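PDB 6LKK: ABC transporter, solute-binding protein from Staphylococcus aureus, which binds glucose 6-phosphate through a fold of the bacterial extracellular solute-binding protein family and acts as a glucose-6-phosphate sensor in two-component signal transduction. Local coordinates for residues A[101-106]-A[175-180]; A[169-174]-A[189-194]. One frame throughout, in Å; residues are numbered along the deposited sequence.

Contact 1: A[101-106]-A[175-180]; sequences VIVVNS and EDVAKG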
loop_
_atom_site.group_PDB
_atom_site.type_symbol
_atom_site.label_atom_id
_atom_site.label_comp_id
_atom_site.label_asym_id
_atom_site.label_seq_id
_atom_site.Cartn_x
_atom_site.Cartn_y
_atom_site.Cartn_z
ATOM N N VAL A 101 -3.748 7.101 4.444
ATOM C CA VAL A 101 -3.790 8.287 5.287
ATOM C C VAL A 101 -3.922 9.534 4.428
ATOM O O VAL A 101 -3.643 9.529 3.228
ATOM C CB VAL A 101 -2.537 8.419 6.184
ATOM C CG1 VAL A 101 -2.371 7.192 7.072
ATOM C CG2 VAL A 101 -1.288 8.644 5.344
ATOM N N ILE A 102 -4.361 10.605 5.070
ATOM C CA ILE A 102 -4.222 11.954 4.543
ATOM C C ILE A 102 -2.946 12.543 5.121
ATOM O O ILE A 102 -2.675 12.405 6.319
ATOM C CB ILE A 102 -5.443 12.819 4.904
ATOM C CG1 ILE A 102 -6.707 12.267 4.249
ATOM C CG2 ILE A 102 -5.215 14.275 4.489
ATOM C CD1 ILE A 102 -7.984 12.876 4.787
ATOM N N VAL A 103 -2.152 13.192 4.279
ATOM C CA VAL A 103 -0.973 13.918 4.730
ATOM C C VAL A 103 -1.222 15.404 4.534
ATOM O O VAL A 103 -1.758 15.827 3.504
ATOM C CB VAL A 103 0.307 13.462 4.002
ATOM C CG1 VAL A 103 0.693 12.062 4.470
ATOM C CG2 VAL A 103 0.126 13.509 2.492
ATOM N N VAL A 104 -0.850 16.189 5.539
ATOM C CA VAL A 104 -1.088 17.625 5.569
ATOM C C VAL A 104 0.245 18.320 5.786
ATOM O O VAL A 104 1.058 17.875 6.601
ATOM C CB VAL A 104 -2.085 18.001 6.685
ATOM C CG1 VAL A 104 -2.308 19.509 6.725
ATOM C CG2 VAL A 104 -3.401 17.261 6.494
ATOM N N ASN A 105 0.475 19.406 5.054
ATOM C CA ASN A 105 1.666 20.216 5.282
ATOM C C ASN A 105 1.381 21.143 6.455
ATOM O O ASN A 105 0.512 22.017 6.370
ATOM C CB ASN A 105 2.057 20.995 4.030
ATOM C CG ASN A 105 3.322 21.813 4.231
ATOM O OD1 ASN A 105 3.390 22.655 5.126
ATOM N ND2 ASN A 105 4.340 21.544 3.422
ATOM N N SER A 106 2.105 20.943 7.554
ATOM C CA SER A 106 1.830 21.648 8.798
ATOM C C SER A 106 2.415 23.054 8.830
ATOM O O SER A 106 2.100 23.813 9.754
ATOM C CB SER A 106 2.363 20.832 9.978
ATOM O OG SER A 106 3.737 20.526 9.811
ATOM N N GLU A 175 5.815 13.636 -1.598
ATOM C CA GLU A 175 6.931 14.528 -1.892
ATOM C C GLU A 175 6.451 15.966 -2.039
ATOM O O GLU A 175 7.015 16.887 -1.437
ATOM C CB GLU A 175 7.660 14.083 -3.162
ATOM C CG GLU A 175 8.827 15.003 -3.520
ATOM C CD GLU A 175 9.558 14.603 -4.783
ATOM O OE1 GLU A 175 9.151 13.620 -5.437
ATOM O OE2 GLU A 175 10.551 15.284 -5.122
ATOM N N ASP A 176 5.404 16.176 -2.836
ATOM C CA ASP A 176 4.956 17.536 -3.120
ATOM C C ASP A 176 4.223 18.150 -1.935
ATOM O O ASP A 176 4.291 19.367 -1.738
ATOM C CB ASP A 176 4.075 17.542 -4.370
ATOM C CG ASP A 176 4.880 17.398 -5.648
ATOM O OD1 ASP A 176 6.127 17.437 -5.577
ATOM O OD2 ASP A 176 4.268 17.243 -6.726
ATOM N N VAL A 177 3.519 17.342 -1.139
ATOM C CA VAL A 177 2.953 17.857 0.106
ATOM C C VAL A 177 4.069 18.237 1.067
ATOM O O VAL A 177 4.074 19.334 1.639
ATOM C CB VAL A 177 1.997 16.826 0.736
ATOM C CG1 VAL A 177 1.565 17.274 2.127
ATOM C CG2 VAL A 177 0.772 16.630 -0.139
ATOM N N ALA A 178 5.034 17.335 1.259
ATOM C CA ALA A 178 6.123 17.593 2.196
ATOM C C ALA A 178 6.918 18.830 1.799
ATOM O O ALA A 178 7.377 19.583 2.664
ATOM C CB ALA A 178 7.041 16.375 2.281
ATOM N N LYS A 179 7.094 19.053 0.498
ATOM C CA LYS A 179 7.877 20.177 0.003
ATOM C C LYS A 179 7.057 21.449 -0.176
ATOM O O LYS A 179 7.599 22.459 -0.640
ATOM C CB LYS A 179 8.547 19.799 -1.322
ATOM C CG LYS A 179 9.671 18.790 -1.160
ATOM C CD LYS A 179 10.315 18.448 -2.489
ATOM C CE LYS A 179 11.462 17.470 -2.308
ATOM N NZ LYS A 179 12.119 17.142 -3.601
ATOM N N GLY A 180 5.775 21.430 0.175
ATOM C CA GLY A 180 4.978 22.637 0.204
ATOM C C GLY A 180 4.301 23.009 -1.093
ATOM O O GLY A 180 3.850 24.152 -1.227
#
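Val-177, in the last turn of helix 170-178, sets its side chain against Val-103 and Asn-105 on strand 92-105. Its CG1, anti to the backbone N (chi1 172°), reaches the strand: it lies 4.0 Å from Val-103 CG2 and 3.8 Å from Asn-105 N, touching side chain and strand backbone alike. Val-177 CG2 also lies 4.1 Å from Val-103 CG2, and the two side chains cross at a slant, in van der Waals contact. The carbonyl of Val-177 makes the polar half of the contact. Asn-105 extends its amide to it with CG anti to the backbone N (chi1 -178°), and ND2 donates to Val-177 O over 2.9 Å. The bond is nearly straight, 169° at the hydrogen, and the oxygen lies almost in the plane of the amide. Ala-178, next along, points its methyl off the strand, toward Trp-195 and Val-202. Gly-180 leaves the helix with positive phi in a Schellman motif; its N gives a second bond to Val-177 O, 3.1 Å long, and its CA passes 3.5 Å from Asn-105 ND2. The other end of the Asn-105 amide, OD1, accepts from the backbone N of Asp-107 and of Leu-108. The contact seats the end of helix 170-178 on the mixed sheet of the solute-binding protein fold, with the side chain of Val-103 about 12 Å from the bound G6P. The amide is thus held at both ends, and its rotation is fixed: Asn-105 joins the turn that follows its strand to a carbonyl at the C-terminal end of the helix, where the ND2 donor probably offsets some of the negative pole, while the two valines supply the apolar half of the contact.

Contact 2: A[169-174]-A[189-194]; sequences KTSKVI and EQDART. With G6P (6-O-phosphono-alpha-D-glucopyranose), chain B.
Asp-191 and Ile-174 meet where helix 189-197 faces helix 170-178; the axes of the two short helical segments approach to 9.9 Å at 40°. Ile-174 CG2 sits over the flat face of the carboxylate, 3.5 Å from Asp-191 OD2 and nearly as close to CG and OD1. With CG1 anti to the backbone N (chi1 -178°), the longer branch of Ile-174 instead passes the Asp-191 carbonyl and ends with CD1 4.0 Å from Ala-192 CA. This apolar end is backed by Val-103 of strand 92-105. On its polar side, Asp-191 OD2 lies 3.0 Å from Ser-171 OG. A water donates to Asp-191 OD2 over 2.8 Å and to Thr-170 O over 2.7 Å, tying the carboxylate to the backbone of a ligand-binding residue. Thr-170 itself turns OG1 to the sugar phosphate and donates to G6P O3P at 2.6 Å; Ser-132 OG is a further partner of this hydroxyl. The buried carboxylate has an apolar methyl over one face, and a hydroxyl and a water at OD2; it stands as a second-shell group, linked through one water to the backbone of Thr-170, one of several residues that hold the ligand.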
loop_
_atom_site.group_PDB
_atom_site.type_symbol
_atom_site.label_atom_id
_atom_site.label_comp_id
_atom_site.label_asym_id
_atom_site.label_seq_id
_atom_site.Cartn_x
_atom_site.Cartn_y
_atom_site.Cartn_z
ATOM N N LYS A 169 2.016 9.341 -9.802
ATOM C CA LYS A 169 2.740 8.469 -8.885
ATOM C C LYS A 169 2.345 8.761 -7.445
ATOM O O LYS A 169 2.315 9.922 -7.023
ATOM C CB LYS A 169 4.251 8.641 -9.053
ATOM C CG LYS A 169 4.764 8.318 -10.453
ATOM C CD LYS A 169 4.611 6.843 -10.806
ATOM C CE LYS A 169 5.417 5.959 -9.870
ATOM N NZ LYS A 169 6.050 4.815 -10.580
ATOM N N THR A 170 2.066 7.694 -6.693
ATOM C CA THR A 170 1.715 7.832 -5.285
ATOM C C THR A 170 2.784 8.588 -4.509
ATOM O O THR A 170 2.468 9.456 -3.687
ATOM C CB THR A 170 1.486 6.449 -4.676
ATOM O OG1 THR A 170 0.361 5.832 -5.312
ATOM C CG2 THR A 170 1.222 6.543 -3.180
ATOM N N SER A 171 4.058 8.276 -4.748
ATOM C CA SER A 171 5.113 8.904 -3.961
ATOM C C SER A 171 5.308 10.369 -4.323
ATOM O O SER A 171 5.881 11.115 -3.523
ATOM C CB SER A 171 6.426 8.139 -4.122
ATOM O OG SER A 171 6.406 6.951 -3.347
ATOM N N LYS A 172 4.840 10.806 -5.495
ATOM C CA LYS A 172 4.872 12.232 -5.795
ATOM C C LYS A 172 3.924 13.007 -4.890
ATOM O O LYS A 172 4.152 14.193 -4.626
ATOM C CB LYS A 172 4.521 12.477 -7.264
ATOM C CG LYS A 172 4.806 13.896 -7.749
ATOM C CD LYS A 172 6.300 14.176 -7.790
ATOM C CE LYS A 172 6.606 15.531 -8.408
ATOM N NZ LYS A 172 8.068 15.819 -8.392
ATOM N N VAL A 173 2.869 12.355 -4.392
ATOM C CA VAL A 173 1.924 13.032 -3.508
ATOM C C VAL A 173 2.618 13.471 -2.225
ATOM O O VAL A 173 2.580 14.649 -1.852
ATOM C CB VAL A 173 0.715 12.125 -3.213
ATOM C CG1 VAL A 173 -0.228 12.800 -2.225
ATOM C CG2 VAL A 173 -0.027 11.781 -4.502
ATOM N N ILE A 174 3.256 12.533 -1.521
ATOM C CA ILE A 174 3.900 12.898 -0.263
ATOM C C ILE A 174 5.060 13.851 -0.516
ATOM O O ILE A 174 5.283 14.790 0.257
ATOM C CB ILE A 174 4.359 11.648 0.512
ATOM C CG1 ILE A 174 4.984 12.050 1.855
ATOM C CG2 ILE A 174 5.368 10.840 -0.294
ATOM C CD1 ILE A 174 4.060 12.820 2.782
ATOM N N GLU A 189 0.598 5.103 5.066
ATOM C CA GLU A 189 1.250 5.354 6.347
ATOM C C GLU A 189 2.772 5.368 6.228
ATOM O O GLU A 189 3.435 6.269 6.758
ATOM C CB GLU A 189 0.797 4.302 7.355
ATOM C CG GLU A 189 1.195 4.598 8.781
ATOM C CD GLU A 189 0.543 3.648 9.755
ATOM O OE1 GLU A 189 0.893 2.448 9.737
ATOM O OE2 GLU A 189 -0.335 4.093 10.524
ATOM N N GLN A 190 3.354 4.363 5.568
ATOM C CA GLN A 190 4.813 4.260 5.540
ATOM C C GLN A 190 5.444 5.397 4.743
ATOM O O GLN A 190 6.510 5.903 5.112
ATOM C CB GLN A 190 5.242 2.907 4.964
ATOM C CG GLN A 190 5.326 1.801 5.991
ATOM C CD GLN A 190 6.258 2.151 7.132
ATOM O OE1 GLN A 190 7.404 2.547 6.911
ATOM N NE2 GLN A 190 5.761 2.038 8.358
ATOM N N ASP A 191 4.810 5.806 3.645
ATOM C CA ASP A 191 5.345 6.908 2.851
ATOM C C ASP A 191 5.278 8.219 3.623
ATOM O O ASP A 191 6.225 9.014 3.599
ATOM C CB ASP A 191 4.571 6.999 1.537
ATOM C CG ASP A 191 5.455 7.332 0.346
ATOM O OD1 ASP A 191 6.679 7.524 0.519
ATOM O OD2 ASP A 191 4.911 7.394 -0.777
ATOM N N ALA A 192 4.169 8.453 4.326
ATOM C CA ALA A 192 4.067 9.632 5.172
ATOM C C ALA A 192 5.121 9.610 6.271
ATOM O O ALA A 192 5.764 10.629 6.551
ATOM C CB ALA A 192 2.667 9.712 5.773
ATOM N N ARG A 193 5.318 8.451 6.902
ATOM C CA ARG A 193 6.294 8.352 7.981
ATOM C C ARG A 193 7.697 8.678 7.489
ATOM O O ARG A 193 8.461 9.359 8.183
ATOM C CB ARG A 193 6.260 6.950 8.588
ATOM C CG ARG A 193 7.269 6.734 9.708
ATOM C CD ARG A 193 7.202 5.315 10.240
ATOM N NE ARG A 193 8.188 5.076 11.290
ATOM C CZ ARG A 193 9.479 4.843 11.073
ATOM N NH1 ARG A 193 9.963 4.824 9.838
ATOM N NH2 ARG A 193 10.292 4.631 12.098
ATOM N N THR A 194 8.061 8.187 6.302
ATOM C CA THR A 194 9.398 8.422 5.768
ATOM C C THR A 194 9.717 9.909 5.715
ATOM O O THR A 194 10.798 10.343 6.129
ATOM C CB THR A 194 9.516 7.804 4.374
ATOM O OG1 THR A 194 9.388 6.381 4.470
ATOM C CG2 THR A 194 10.856 8.146 3.729
HETATM C C1 G6P B . -0.285 1.040 -1.284
HETATM C C2 G6P B . 0.158 -0.281 -0.607
HETATM C C3 G6P B . 1.623 -0.517 -0.610
HETATM C C4 G6P B . 2.235 -0.035 -1.849
HETATM C C5 G6P B . 2.134 1.486 -1.896
HETATM C C6 G6P B . 2.615 2.003 -3.214
HETATM O O1 G6P B . -1.123 1.758 -0.428
HETATM O O2 G6P B . -0.305 -0.315 0.754
HETATM O O3 G6P B . 1.867 -1.985 -0.489
HETATM O O4 G6P B . 3.636 -0.401 -1.894
HETATM O O5 G6P B . 0.755 1.978 -1.711
HETATM O O6 G6P B . 1.844 1.418 -4.239
HETATM P P G6P B . 1.143 2.400 -5.423
HETATM O O1P G6P B . 0.489 1.494 -6.450
HETATM O O2P G6P B . 2.227 3.262 -6.099
HETATM O O3P G6P B . 0.117 3.273 -4.798
HETATM O O HOH W 1 2.610 9.017 -1.021
#

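How the contacts relate
The chain supplies the four segments in the order 101-106, 169-174, 175-180 and 189-194, so the two contacts interleave. They share helix 170-178: contact 2 uses its first part, beside the phosphate of the ligand, and contact 1 its end, further from the centre of the chain. Their centres are 9 Å apart and they touch directly, Val-103 CG1 lying 3.8 Å from Ile-174 CD1 and also packing on Ala-192. Strand 184-188, between the two helices in sequence, pairs antiparallel with strand 92-105. Through the two contacts, helix 170-178 packs on both strand 92-105 and helix 189-197, which ties the helix carrying the phosphate-binding Thr-170 to the sheet and to its neighbouring helix.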